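PDB 7P0Z: ESX-1 secretion-associated protein EspB from Mycobacterium marinum, which is secreted by the ESX-1 (type VII) system and assembles into a seven-subunit, channel-like oligomer that probably takes part in protein transport. Local coordinates for residues Gln14-Arg19 with Glu176-Asp181; Leu163-Asp168 with His199-Ser204; Ala205-Gln210 with Glu272-Pro277; Pro26-Pro31 with Asn159-Ser164. All coordinates share one frame; numbering follows the deposited sequence.

Interaction 1. Residues Gln14-Arg19 with Glu176-Asp181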
loop_
_atom_site.group_PDB
_atom_site.type_symbol
_atom_site.label_atom_id
_atom_site.label_comp_id
_atom_site.label_asym_id
_atom_site.label_seq_id
_atom_site.Cartn_x
_atom_site.Cartn_y
_atom_site.Cartn_z
ATOM N N GLN A 14 -2.715 -52.640 6.192
ATOM C CA GLN A 14 -3.330 -52.386 7.480
ATOM C C GLN A 14 -3.101 -50.953 7.922
ATOM O O GLN A 14 -3.978 -50.344 8.538
ATOM C CB GLN A 14 -2.810 -53.369 8.517
ATOM C CG GLN A 14 -3.692 -53.503 9.730
ATOM C CD GLN A 14 -5.143 -53.712 9.393
ATOM O OE1 GLN A 14 -5.493 -54.509 8.536
ATOM N NE2 GLN A 14 -6.001 -52.996 10.077
ATOM N N GLU A 15 -1.936 -50.391 7.606
ATOM C CA GLU A 15 -1.713 -48.985 7.893
ATOM C C GLU A 15 -2.720 -48.115 7.164
ATOM O O GLU A 15 -3.289 -47.188 7.745
ATOM C CB GLU A 15 -0.300 -48.577 7.507
ATOM C CG GLU A 15 0.025 -47.168 7.948
ATOM C CD GLU A 15 1.008 -46.458 7.055
ATOM O OE1 GLU A 15 0.622 -46.040 5.954
ATOM O OE2 GLU A 15 2.164 -46.287 7.463
ATOM N N ILE A 16 -2.970 -48.410 5.897
ATOM C CA ILE A 16 -3.914 -47.608 5.139
ATOM C C ILE A 16 -5.316 -47.730 5.715
ATOM O O ILE A 16 -6.030 -46.736 5.839
ATOM C CB ILE A 16 -3.867 -47.993 3.653
ATOM C CG1 ILE A 16 -2.429 -48.032 3.173
ATOM C CG2 ILE A 16 -4.654 -47.019 2.818
ATOM C CD1 ILE A 16 -2.297 -48.391 1.745
ATOM N N LEU A 17 -5.739 -48.937 6.066
ATOM C CA LEU A 17 -7.081 -49.083 6.613
ATOM C C LEU A 17 -7.222 -48.368 7.946
ATOM O O LEU A 17 -8.253 -47.743 8.219
ATOM C CB LEU A 17 -7.437 -50.559 6.753
ATOM C CG LEU A 17 -7.547 -51.269 5.416
ATOM C CD1 LEU A 17 -7.598 -52.748 5.614
ATOM C CD2 LEU A 17 -8.753 -50.799 4.656
ATOM N N ASN A 18 -6.205 -48.451 8.792
ATOM C CA ASN A 18 -6.263 -47.741 10.055
ATOM C C ASN A 18 -6.337 -46.240 9.836
ATOM O O ASN A 18 -7.083 -45.541 10.524
ATOM C CB ASN A 18 -5.061 -48.092 10.911
ATOM C CG ASN A 18 -5.148 -49.464 11.486
ATOM O OD1 ASN A 18 -6.212 -50.060 11.549
ATOM N ND2 ASN A 18 -4.027 -49.972 11.931
ATOM N N ARG A 19 -5.579 -45.730 8.877
ATOM C CA ARG A 19 -5.628 -44.308 8.595
ATOM C C ARG A 19 -6.981 -43.905 8.035
ATOM O O ARG A 19 -7.469 -42.809 8.313
ATOM C CB ARG A 19 -4.510 -43.940 7.636
ATOM C CG ARG A 19 -3.152 -44.064 8.242
ATOM C CD ARG A 19 -3.007 -43.242 9.500
ATOM N NE ARG A 19 -3.253 -41.837 9.234
ATOM C CZ ARG A 19 -2.356 -41.006 8.729
ATOM N NH1 ARG A 19 -1.150 -41.436 8.428
ATOM N NH2 ARG A 19 -2.674 -39.745 8.509
ATOM N N GLU A 176 3.646 -43.528 7.035
ATOM C CA GLU A 176 4.959 -44.104 7.288
ATOM C C GLU A 176 5.393 -45.019 6.156
ATOM O O GLU A 176 6.383 -44.755 5.476
ATOM C CB GLU A 176 4.946 -44.886 8.586
ATOM C CG GLU A 176 4.633 -44.088 9.771
ATOM C CD GLU A 176 4.390 -44.956 10.974
ATOM O OE1 GLU A 176 3.911 -46.091 10.796
ATOM O OE2 GLU A 176 4.697 -44.522 12.101
ATOM N N ASN A 177 4.648 -46.090 5.928
ATOM C CA ASN A 177 5.113 -47.179 5.091
ATOM C C ASN A 177 4.443 -47.247 3.738
ATOM O O ASN A 177 4.616 -48.236 3.037
ATOM C CB ASN A 177 4.915 -48.507 5.807
ATOM C CG ASN A 177 5.497 -48.503 7.158
ATOM O OD1 ASN A 177 6.681 -48.268 7.324
ATOM N ND2 ASN A 177 4.675 -48.751 8.149
ATOM N N TRP A 178 3.684 -46.254 3.341
ATOM C CA TRP A 178 3.011 -46.320 2.063
ATOM C C TRP A 178 3.643 -45.335 1.104
ATOM O O TRP A 178 3.956 -44.210 1.480
ATOM C CB TRP A 178 1.526 -46.044 2.203
ATOM C CG TRP A 178 0.796 -46.377 0.983
ATOM C CD1 TRP A 178 1.151 -47.281 0.052
ATOM C CD2 TRP A 178 -0.392 -45.766 0.516
ATOM N NE1 TRP A 178 0.251 -47.296 -0.964
ATOM C CE2 TRP A 178 -0.716 -46.371 -0.703
ATOM C CE3 TRP A 178 -1.229 -44.773 1.017
ATOM C CZ2 TRP A 178 -1.835 -46.023 -1.428
ATOM C CZ3 TRP A 178 -2.332 -44.427 0.298
ATOM C CH2 TRP A 178 -2.629 -45.048 -0.913
ATOM N N GLU A 179 3.837 -45.763 -0.134
ATOM C CA GLU A 179 4.574 -44.956 -1.081
ATOM C C GLU A 179 4.058 -45.257 -2.474
ATOM O O GLU A 179 3.318 -46.213 -2.682
ATOM C CB GLU A 179 6.070 -45.220 -0.950
ATOM C CG GLU A 179 6.904 -44.107 -1.495
ATOM C CD GLU A 179 8.369 -44.263 -1.171
ATOM O OE1 GLU A 179 8.740 -45.324 -0.632
ATOM O OE2 GLU A 179 9.141 -43.314 -1.417
ATOM N N GLY A 180 4.403 -44.410 -3.415
ATOM C CA GLY A 180 3.947 -44.549 -4.777
ATOM C C GLY A 180 2.991 -43.447 -5.156
ATOM O O GLY A 180 2.797 -42.475 -4.428
ATOM N N ASP A 181 2.366 -43.615 -6.314
ATOM C CA ASP A 181 1.541 -42.547 -6.863
ATOM C C ASP A 181 0.261 -42.357 -6.075
ATOM O O ASP A 181 -0.137 -41.225 -5.786
ATOM C CB ASP A 181 1.218 -42.832 -8.315
ATOM C CG ASP A 181 2.380 -42.604 -9.191
ATOM O OD1 ASP A 181 3.351 -42.008 -8.710
ATOM O OD2 ASP A 181 2.329 -43.015 -10.362
#
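Glu15 and Ile16, neighbours on helix 13-23, meet Trp178 and the backbone just before it in the loop that joins helices 149-166 and 181-224. That loop carries the Trp-X-Gly sequence (Trp178, Glu179, Gly180), the WxG motif of the EsxAB clan, and the contact pairs it with the PE part of the chain. Glu15 reaches across with CG anti to its backbone N (chi1 -173°) and the rest of the chain extended, which carries the carboxylate to the loop backbone at Glu176 and Asn177. There OE2 takes the backbone N-H of Asn177 at 2.9 Å, a nearly straight bond (169°) that arrives on the syn side of the carboxylate, somewhat out of its plane. The N of Glu176 adds a weak, bent bond to the same OE2, so one oxygen faces two successive amides of the loop. The side chain of Glu176 sits close by as well, its OE1 3.8 Å from Glu15 OE2, and the two amides probably help to offset that proximity of like charges. At the next residue, Trp178 NE1 is hydrogen-bonded to the hydroxyl of Tyr83, and the rings of Phe175 and Trp178 meet edge-to-face. Ile16 supplies the apolar half: its CG1 branch meets the ring at about a right angle and presents a methyl to one face, CD1 lying 3.5 Å from the centroid of the five-membered ring of Trp178 and 15° off its normal.

Interaction 2. Residues Leu163-Asp168 with His199-Ser204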
loop_
_atom_site.group_PDB
_atom_site.type_symbol
_atom_site.label_atom_id
_atom_site.label_comp_id
_atom_site.label_asym_id
_atom_site.label_seq_id
_atom_site.Cartn_x
_atom_site.Cartn_y
_atom_site.Cartn_z
ATOM N N LEU A 163 -9.632 -24.291 19.145
ATOM C CA LEU A 163 -8.498 -25.061 19.627
ATOM C C LEU A 163 -8.665 -26.543 19.344
ATOM O O LEU A 163 -7.705 -27.225 18.977
ATOM C CB LEU A 163 -8.298 -24.823 21.113
ATOM C CG LEU A 163 -7.928 -23.391 21.447
ATOM C CD1 LEU A 163 -7.677 -23.277 22.924
ATOM C CD2 LEU A 163 -6.706 -22.960 20.666
ATOM N N SER A 164 -9.869 -27.066 19.516
ATOM C CA SER A 164 -10.032 -28.495 19.347
ATOM C C SER A 164 -9.952 -28.903 17.883
ATOM O O SER A 164 -9.543 -30.023 17.584
ATOM C CB SER A 164 -11.328 -28.945 19.995
ATOM O OG SER A 164 -12.425 -28.339 19.387
ATOM N N LEU A 165 -10.315 -28.022 16.961
ATOM C CA LEU A 165 -10.027 -28.290 15.561
ATOM C C LEU A 165 -8.534 -28.294 15.307
ATOM O O LEU A 165 -8.016 -29.176 14.623
ATOM C CB LEU A 165 -10.689 -27.261 14.660
ATOM C CG LEU A 165 -12.184 -27.299 14.415
ATOM C CD1 LEU A 165 -12.528 -26.217 13.413
ATOM C CD2 LEU A 165 -12.601 -28.645 13.911
ATOM N N GLN A 166 -7.825 -27.307 15.845
ATOM C CA GLN A 166 -6.383 -27.274 15.665
ATOM C C GLN A 166 -5.698 -28.510 16.220
ATOM O O GLN A 166 -4.674 -28.938 15.689
ATOM C CB GLN A 166 -5.807 -26.030 16.307
ATOM C CG GLN A 166 -5.757 -24.860 15.401
ATOM C CD GLN A 166 -5.473 -23.579 16.123
ATOM O OE1 GLN A 166 -4.526 -22.894 15.810
ATOM N NE2 GLN A 166 -6.322 -23.220 17.055
ATOM N N ARG A 167 -6.234 -29.102 17.269
ATOM C CA ARG A 167 -5.585 -30.279 17.813
ATOM C C ARG A 167 -5.850 -31.528 17.008
ATOM O O ARG A 167 -5.312 -32.577 17.345
ATOM C CB ARG A 167 -6.045 -30.581 19.219
ATOM C CG ARG A 167 -5.717 -29.581 20.208
ATOM C CD ARG A 167 -6.199 -30.069 21.511
ATOM N NE ARG A 167 -5.999 -29.041 22.492
ATOM C CZ ARG A 167 -6.936 -28.168 22.807
ATOM N NH1 ARG A 167 -8.126 -28.278 22.263
ATOM N NH2 ARG A 167 -6.699 -27.223 23.693
ATOM N N ASP A 168 -6.683 -31.463 15.991
ATOM C CA ASP A 168 -7.168 -32.666 15.352
ATOM C C ASP A 168 -6.695 -32.799 13.914
ATOM O O ASP A 168 -7.372 -33.406 13.094
ATOM C CB ASP A 168 -8.685 -32.717 15.423
ATOM C CG ASP A 168 -9.197 -34.110 15.527
ATOM O OD1 ASP A 168 -8.370 -35.037 15.592
ATOM O OD2 ASP A 168 -10.425 -34.299 15.542
ATOM N N HIS A 199 -8.312 -23.330 8.077
ATOM C CA HIS A 199 -9.082 -22.148 7.728
ATOM C C HIS A 199 -10.388 -22.089 8.512
ATOM O O HIS A 199 -10.820 -21.015 8.942
ATOM C CB HIS A 199 -9.339 -22.123 6.228
ATOM C CG HIS A 199 -9.907 -20.835 5.742
ATOM N ND1 HIS A 199 -11.260 -20.620 5.622
ATOM C CD2 HIS A 199 -9.310 -19.677 5.388
ATOM C CE1 HIS A 199 -11.472 -19.390 5.199
ATOM N NE2 HIS A 199 -10.305 -18.798 5.047
ATOM N N MET A 200 -11.027 -23.232 8.713
ATOM C CA MET A 200 -12.273 -23.253 9.466
ATOM C C MET A 200 -12.039 -22.910 10.926
ATOM O O MET A 200 -12.865 -22.250 11.557
ATOM C CB MET A 200 -12.928 -24.620 9.347
ATOM C CG MET A 200 -13.475 -24.922 7.978
ATOM S SD MET A 200 -14.620 -23.683 7.374
ATOM C CE MET A 200 -16.126 -24.313 8.080
ATOM N N ALA A 201 -10.927 -23.367 11.481
ATOM C CA ALA A 201 -10.585 -22.996 12.843
ATOM C C ALA A 201 -10.355 -21.503 12.949
ATOM O O ALA A 201 -10.756 -20.869 13.927
ATOM C CB ALA A 201 -9.352 -23.762 13.298
ATOM N N LYS A 202 -9.702 -20.931 11.951
ATOM C CA LYS A 202 -9.480 -19.497 11.938
ATOM C C LYS A 202 -10.798 -18.737 11.886
ATOM O O LYS A 202 -10.959 -17.701 12.535
ATOM C CB LYS A 202 -8.599 -19.162 10.753
ATOM C CG LYS A 202 -8.088 -17.799 10.725
ATOM C CD LYS A 202 -7.201 -17.656 9.540
ATOM C CE LYS A 202 -5.877 -18.367 9.748
ATOM N NZ LYS A 202 -4.997 -17.687 10.727
ATOM N N LEU A 203 -11.757 -19.242 11.124
ATOM C CA LEU A 203 -13.069 -18.614 11.085
ATOM C C LEU A 203 -13.781 -18.728 12.423
ATOM O O LEU A 203 -14.447 -17.788 12.862
ATOM C CB LEU A 203 -13.911 -19.244 9.989
ATOM C CG LEU A 203 -13.446 -18.915 8.581
ATOM C CD1 LEU A 203 -14.381 -19.554 7.573
ATOM C CD2 LEU A 203 -13.347 -17.440 8.376
ATOM N N SER A 204 -13.676 -19.879 13.072
ATOM C CA SER A 204 -14.225 -20.019 14.412
ATOM C C SER A 204 -13.610 -19.009 15.362
ATOM O O SER A 204 -14.302 -18.411 16.193
ATOM C CB SER A 204 -13.980 -21.429 14.930
ATOM O OG SER A 204 -14.398 -22.389 13.994
#
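Leu165, on helix 149-166, points its side chain at Ala201 of helix 181-224, and the two helices are close here, with Leu165 CA and Ala201 CA 6.0 Å apart. Leu165 touches Ala201 at two levels. Its CB stands 4.0 Å from Ala201 CB, while the branch beyond continues along the helix surface: with CG anti to the carbonyl carbon (chi1 -74°), CD1 settles beside the backbone of the partner helix, 3.8 Å from Ala201 N. The same methyl brushes Met200 CB at 4.4 Å, although the thioether end of Met200 leads off in another direction. Gln166 sends its aliphatic part in from the next position, CG lying 4.3 Å from Ala201 CB, and its amide oxygen OE1 bonds to Gln50 of a neighbouring subunit. Ser204, a turn after Ala201, turns its hydroxyl back onto its own helix, giving a 2.9 Å bond from OG to Met200 O. That carbonyl also accepts Ser204 N, and the two donors come from opposite faces of its plane. Here the packing joins antiparallel helices of the PPE portion: Met200 goes on to Tyr61 and Leu62 of helix 42-81, and Ser204 meets Trp158 and Phe161 of helix 149-166.

Interaction 3. Residues Ala205-Gln210 with Glu272-Pro277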
loop_
_atom_site.group_PDB
_atom_site.type_symbol
_atom_site.label_atom_id
_atom_site.label_comp_id
_atom_site.label_asym_id
_atom_site.label_seq_id
_atom_site.Cartn_x
_atom_site.Cartn_y
_atom_site.Cartn_z
ATOM N N ALA A 205 -12.303 -18.823 15.263
ATOM C CA ALA A 205 -11.643 -17.844 16.103
ATOM C C ALA A 205 -12.177 -16.452 15.834
ATOM O O ALA A 205 -12.415 -15.688 16.765
ATOM C CB ALA A 205 -10.140 -17.887 15.883
ATOM N N SER A 206 -12.358 -16.102 14.572
ATOM C CA SER A 206 -12.859 -14.777 14.263
ATOM C C SER A 206 -14.280 -14.598 14.773
ATOM O O SER A 206 -14.671 -13.501 15.180
ATOM C CB SER A 206 -12.778 -14.534 12.767
ATOM O OG SER A 206 -13.939 -14.991 12.125
ATOM N N LEU A 207 -15.050 -15.671 14.778
ATOM C CA LEU A 207 -16.382 -15.631 15.347
ATOM C C LEU A 207 -16.328 -15.298 16.833
ATOM O O LEU A 207 -17.033 -14.403 17.319
ATOM C CB LEU A 207 -17.032 -16.983 15.122
ATOM C CG LEU A 207 -18.524 -17.122 15.225
ATOM C CD1 LEU A 207 -19.140 -16.327 14.096
ATOM C CD2 LEU A 207 -18.877 -18.569 15.111
ATOM N N ALA A 208 -15.482 -16.008 17.568
ATOM C CA ALA A 208 -15.354 -15.735 18.994
ATOM C C ALA A 208 -14.818 -14.336 19.230
ATOM O O ALA A 208 -15.216 -13.656 20.179
ATOM C CB ALA A 208 -14.454 -16.771 19.655
ATOM N N LYS A 209 -13.915 -13.895 18.373
ATOM C CA LYS A 209 -13.361 -12.564 18.496
ATOM C C LYS A 209 -14.440 -11.504 18.357
ATOM O O LYS A 209 -14.473 -10.538 19.120
ATOM C CB LYS A 209 -12.273 -12.380 17.454
ATOM C CG LYS A 209 -11.597 -11.084 17.545
ATOM C CD LYS A 209 -10.599 -10.899 16.457
ATOM C CE LYS A 209 -10.039 -9.501 16.517
ATOM N NZ LYS A 209 -9.099 -9.209 15.411
ATOM N N GLN A 210 -15.343 -11.675 17.397
ATOM C CA GLN A 210 -16.439 -10.734 17.249
ATOM C C GLN A 210 -17.356 -10.747 18.460
ATOM O O GLN A 210 -17.832 -9.696 18.900
ATOM C CB GLN A 210 -17.237 -11.043 15.997
ATOM C CG GLN A 210 -16.571 -10.671 14.728
ATOM C CD GLN A 210 -17.467 -10.936 13.565
ATOM O OE1 GLN A 210 -18.298 -11.822 13.618
ATOM N NE2 GLN A 210 -17.333 -10.153 12.517
ATOM N N GLU A 272 -19.124 -7.935 10.430
ATOM C CA GLU A 272 -18.933 -8.588 9.156
ATOM C C GLU A 272 -19.568 -9.973 9.171
ATOM O O GLU A 272 -19.464 -10.691 10.159
ATOM C CB GLU A 272 -17.459 -8.720 8.855
ATOM C CG GLU A 272 -16.819 -7.428 8.550
ATOM C CD GLU A 272 -17.054 -7.015 7.132
ATOM O OE1 GLU A 272 -16.313 -7.479 6.237
ATOM O OE2 GLU A 272 -17.992 -6.235 6.903
ATOM N N PRO A 273 -20.231 -10.373 8.103
ATOM C CA PRO A 273 -20.623 -11.773 7.971
ATOM C C PRO A 273 -19.413 -12.657 7.746
ATOM O O PRO A 273 -18.354 -12.219 7.307
ATOM C CB PRO A 273 -21.534 -11.765 6.750
ATOM C CG PRO A 273 -21.102 -10.608 5.988
ATOM C CD PRO A 273 -20.649 -9.580 6.945
ATOM N N VAL A 274 -19.580 -13.926 8.061
ATOM C CA VAL A 274 -18.525 -14.916 7.929
ATOM C C VAL A 274 -18.972 -15.912 6.881
ATOM O O VAL A 274 -19.921 -16.657 7.122
ATOM C CB VAL A 274 -18.251 -15.624 9.260
ATOM C CG1 VAL A 274 -17.164 -16.651 9.104
ATOM C CG2 VAL A 274 -17.870 -14.628 10.304
ATOM N N ASN A 275 -18.307 -15.944 5.727
ATOM C CA ASN A 275 -18.663 -16.982 4.773
ATOM C C ASN A 275 -17.560 -18.013 4.656
ATOM O O ASN A 275 -16.448 -17.704 4.220
ATOM C CB ASN A 275 -19.028 -16.458 3.390
ATOM C CG ASN A 275 -17.972 -15.645 2.771
ATOM O OD1 ASN A 275 -16.992 -15.285 3.403
ATOM N ND2 ASN A 275 -18.100 -15.440 1.475
ATOM N N PRO A 276 -17.845 -19.248 5.022
ATOM C CA PRO A 276 -16.844 -20.297 4.955
ATOM C C PRO A 276 -16.657 -20.772 3.531
ATOM O O PRO A 276 -17.634 -20.916 2.790
ATOM C CB PRO A 276 -17.446 -21.408 5.820
ATOM C CG PRO A 276 -18.645 -20.813 6.453
ATOM C CD PRO A 276 -19.103 -19.725 5.597
ATOM N N PRO A 277 -15.431 -21.022 3.110
ATOM C CA PRO A 277 -15.229 -21.678 1.821
ATOM C C PRO A 277 -15.666 -23.121 1.908
ATOM O O PRO A 277 -15.617 -23.744 2.964
ATOM C CB PRO A 277 -13.726 -21.564 1.604
ATOM C CG PRO A 277 -13.180 -21.547 2.966
ATOM C CD PRO A 277 -14.180 -20.892 3.859
#
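An extended run, Glu272-Pro277, passes beside helix 181-224 with its backbone well separated from the helix, Leu207 and Val274 being the closest pair of CA atoms at 7.8 Å. Side chains of the helix and Val274 bridge that distance, one of them ending on a backbone carbonyl. Gln210 makes the polar link: its extended chain delivers NE2 to the carbonyl O of Glu272, 3.2 Å away, with an N-H...O angle of 171°. The carbonyl is approached in its own plane on a lone pair, and the oxygen lies practically in the amide plane of Gln210, so both the donor and the acceptor are used close to their own planes. Val274 provides the apolar link through one methyl. Its CG2 is 4.3 Å from Leu207 CD1, a branch that swings toward the loop, and equally 4.3 Å from Ser206 OG. The hydroxyl of Ser206 has its polar partner in Leu203 O, one turn back on its own helix, so Val274 simply packs beside it. Leu203 touches Val274 too, and the N of Val274 bonds to Ser54 OG of helix 42-81. Pro273 packs on Gln166 of a neighbouring subunit. This is a proline-rich extended segment, following helix 244-268, laid against the helical bundle of the PPE portion.

Interaction 4. Residues Pro26-Pro31 with Asn159-Ser164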
loop_
_atom_site.group_PDB
_atom_site.type_symbol
_atom_site.label_atom_id
_atom_site.label_comp_id
_atom_site.label_asym_id
_atom_site.label_seq_id
_atom_site.Cartn_x
_atom_site.Cartn_y
_atom_site.Cartn_z
ATOM N N PRO A 26 -15.302 -38.855 13.996
ATOM C CA PRO A 26 -15.896 -37.547 14.273
ATOM C C PRO A 26 -14.887 -36.588 14.868
ATOM O O PRO A 26 -14.056 -36.965 15.685
ATOM C CB PRO A 26 -17.010 -37.871 15.265
ATOM C CG PRO A 26 -16.635 -39.150 15.838
ATOM C CD PRO A 26 -15.946 -39.913 14.779
ATOM N N MET A 27 -14.958 -35.347 14.442
ATOM C CA MET A 27 -14.172 -34.303 15.063
ATOM C C MET A 27 -14.974 -33.701 16.203
ATOM O O MET A 27 -16.027 -34.206 16.585
ATOM C CB MET A 27 -13.750 -33.271 14.031
ATOM C CG MET A 27 -13.036 -33.887 12.869
ATOM S SD MET A 27 -12.527 -32.715 11.626
ATOM C CE MET A 27 -10.988 -32.162 12.314
ATOM N N ALA A 28 -14.472 -32.619 16.766
ATOM C CA ALA A 28 -15.161 -31.964 17.860
ATOM C C ALA A 28 -16.527 -31.485 17.409
ATOM O O ALA A 28 -16.740 -31.157 16.247
ATOM C CB ALA A 28 -14.334 -30.797 18.369
ATOM N N THR A 29 -17.452 -31.481 18.316
ATOM C CA THR A 29 -18.764 -30.944 18.013
ATOM C C THR A 29 -18.758 -29.439 18.214
ATOM O O THR A 29 -18.309 -28.966 19.255
ATOM C CB THR A 29 -19.816 -31.566 18.893
ATOM O OG1 THR A 29 -19.555 -32.957 19.008
ATOM C CG2 THR A 29 -21.135 -31.402 18.270
ATOM N N PRO A 30 -19.217 -28.665 17.245
ATOM C CA PRO A 30 -19.253 -27.216 17.407
ATOM C C PRO A 30 -20.295 -26.805 18.429
ATOM O O PRO A 30 -21.237 -27.555 18.700
ATOM C CB PRO A 30 -19.619 -26.724 16.002
ATOM C CG PRO A 30 -20.314 -27.859 15.393
ATOM C CD PRO A 30 -19.703 -29.088 15.930
ATOM N N PRO A 31 -20.161 -25.624 19.017
ATOM C CA PRO A 31 -21.175 -25.161 19.967
ATOM C C PRO A 31 -22.484 -24.867 19.270
ATOM O O PRO A 31 -22.523 -24.550 18.085
ATOM C CB PRO A 31 -20.568 -23.884 20.545
ATOM C CG PRO A 31 -19.396 -23.570 19.723
ATOM C CD PRO A 31 -19.242 -24.547 18.631
ATOM N N ASN A 159 -14.097 -20.381 20.864
ATOM C CA ASN A 159 -12.659 -20.510 21.059
ATOM C C ASN A 159 -12.263 -21.940 21.380
ATOM O O ASN A 159 -11.239 -22.434 20.890
ATOM C CB ASN A 159 -12.185 -19.579 22.157
ATOM C CG ASN A 159 -11.539 -18.359 21.624
ATOM O OD1 ASN A 159 -10.727 -18.432 20.715
ATOM N ND2 ASN A 159 -11.878 -17.218 22.185
ATOM N N ASN A 160 -13.048 -22.617 22.209
ATOM C CA ASN A 160 -12.766 -24.017 22.465
ATOM C C ASN A 160 -12.818 -24.811 21.179
ATOM O O ASN A 160 -11.975 -25.676 20.948
ATOM C CB ASN A 160 -13.746 -24.590 23.472
ATOM C CG ASN A 160 -13.529 -24.063 24.839
ATOM O OD1 ASN A 160 -12.446 -23.614 25.177
ATOM N ND2 ASN A 160 -14.564 -24.107 25.649
ATOM N N PHE A 161 -13.801 -24.530 20.332
ATOM C CA PHE A 161 -13.890 -25.246 19.072
ATOM C C PHE A 161 -12.690 -24.968 18.177
ATOM O O PHE A 161 -12.164 -25.882 17.541
ATOM C CB PHE A 161 -15.184 -24.897 18.351
ATOM C CG PHE A 161 -15.482 -25.817 17.230
ATOM C CD1 PHE A 161 -15.757 -27.142 17.475
ATOM C CD2 PHE A 161 -15.397 -25.385 15.926
ATOM C CE1 PHE A 161 -15.992 -27.999 16.447
ATOM C CE2 PHE A 161 -15.636 -26.246 14.895
ATOM C CZ PHE A 161 -15.933 -27.553 15.156
ATOM N N ASN A 162 -12.282 -23.709 18.076
ATOM C CA ASN A 162 -11.035 -23.343 17.411
ATOM C C ASN A 162 -9.878 -24.238 17.842
ATOM O O ASN A 162 -9.204 -24.868 17.019
ATOM C CB ASN A 162 -10.724 -21.889 17.734
ATOM C CG ASN A 162 -9.420 -21.427 17.168
ATOM O OD1 ASN A 162 -8.890 -21.996 16.236
ATOM N ND2 ASN A 162 -8.843 -20.437 17.805
ATOM N N LEU A 163 -9.632 -24.291 19.145
ATOM C CA LEU A 163 -8.498 -25.061 19.627
ATOM C C LEU A 163 -8.665 -26.543 19.344
ATOM O O LEU A 163 -7.705 -27.225 18.977
ATOM C CB LEU A 163 -8.298 -24.823 21.113
ATOM C CG LEU A 163 -7.928 -23.391 21.447
ATOM C CD1 LEU A 163 -7.677 -23.277 22.924
ATOM C CD2 LEU A 163 -6.706 -22.960 20.666
ATOM N N SER A 164 -9.869 -27.066 19.516
ATOM C CA SER A 164 -10.032 -28.495 19.347
ATOM C C SER A 164 -9.952 -28.903 17.883
ATOM O O SER A 164 -9.543 -30.023 17.584
ATOM C CB SER A 164 -11.328 -28.945 19.995
ATOM O OG SER A 164 -12.425 -28.339 19.387
#
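This is an apolar loop-on-helix contact at the surface: the extended, proline-containing connection between helices 13-23 and 42-81 passes over helix 149-166, so a PE segment lies on a PPE helix. Phe161 is its centre. Its side chain leaves the helix with CG anti to the backbone N (chi1 -167°), which directs the ring toward residues Ala28 to Pro31. Pro30 lies over one face, its CA 3.8 Å from the centroid of the Phe161 ring in a CH-pi contact displaced toward the rim. The two side chains run side by side in the same direction, and Pro30 CB adds a 3.9 Å contact to Phe161 CE1. At the ring edge the carbonyl of Ala28 comes in close to the plane, its O 3.3 Å from Phe161 CE1, where it faces the slightly positive rim of the ring. Pro31 meets the residue nearer its root: Pro31 CD is 4.1 Å from Phe161 CB, with the side chains crossing at about a right angle. Ala28 also reaches one turn along the helix, its CB 3.3 Å from Ser164 OG. That hydroxyl lies near Asn160 O and Phe161 O of its own helix. Trp158 of the same helix extends the apolar surface under Pro30 and Pro31. Beyond it, Phe161 and Pro30 both touch Leu62 of helix 42-81, Pro31 O is bonded to Arg59 there, and Asn159 lies beside Ala208 of helix 181-224.

In the fold
Interactions 2, 3 and 4 gather in the middle of the elongated chain, with interaction 1 toward one end, its centre 26 Å from that of interaction 2 and 36 Å from that of interaction 3. Interactions 2 and 4 share Leu163 and Ser164 of helix 149-166, their centres 7 Å apart; interactions 2 and 3 both use helix 181-224, where Leu203 and His199 pack on Pro276 and Pro277. Along the sequence, interaction 4 is nested inside the loop closed by interaction 1, and interaction 3 opens after the others have closed. Interactions 1 and 4 join PE to PPE segments, while 2 and 3 stay within PPE. Interactions 2, 3 and 4 also pack against neighbouring subunits of the heptamer, so this middle region contributes to the subunit interfaces.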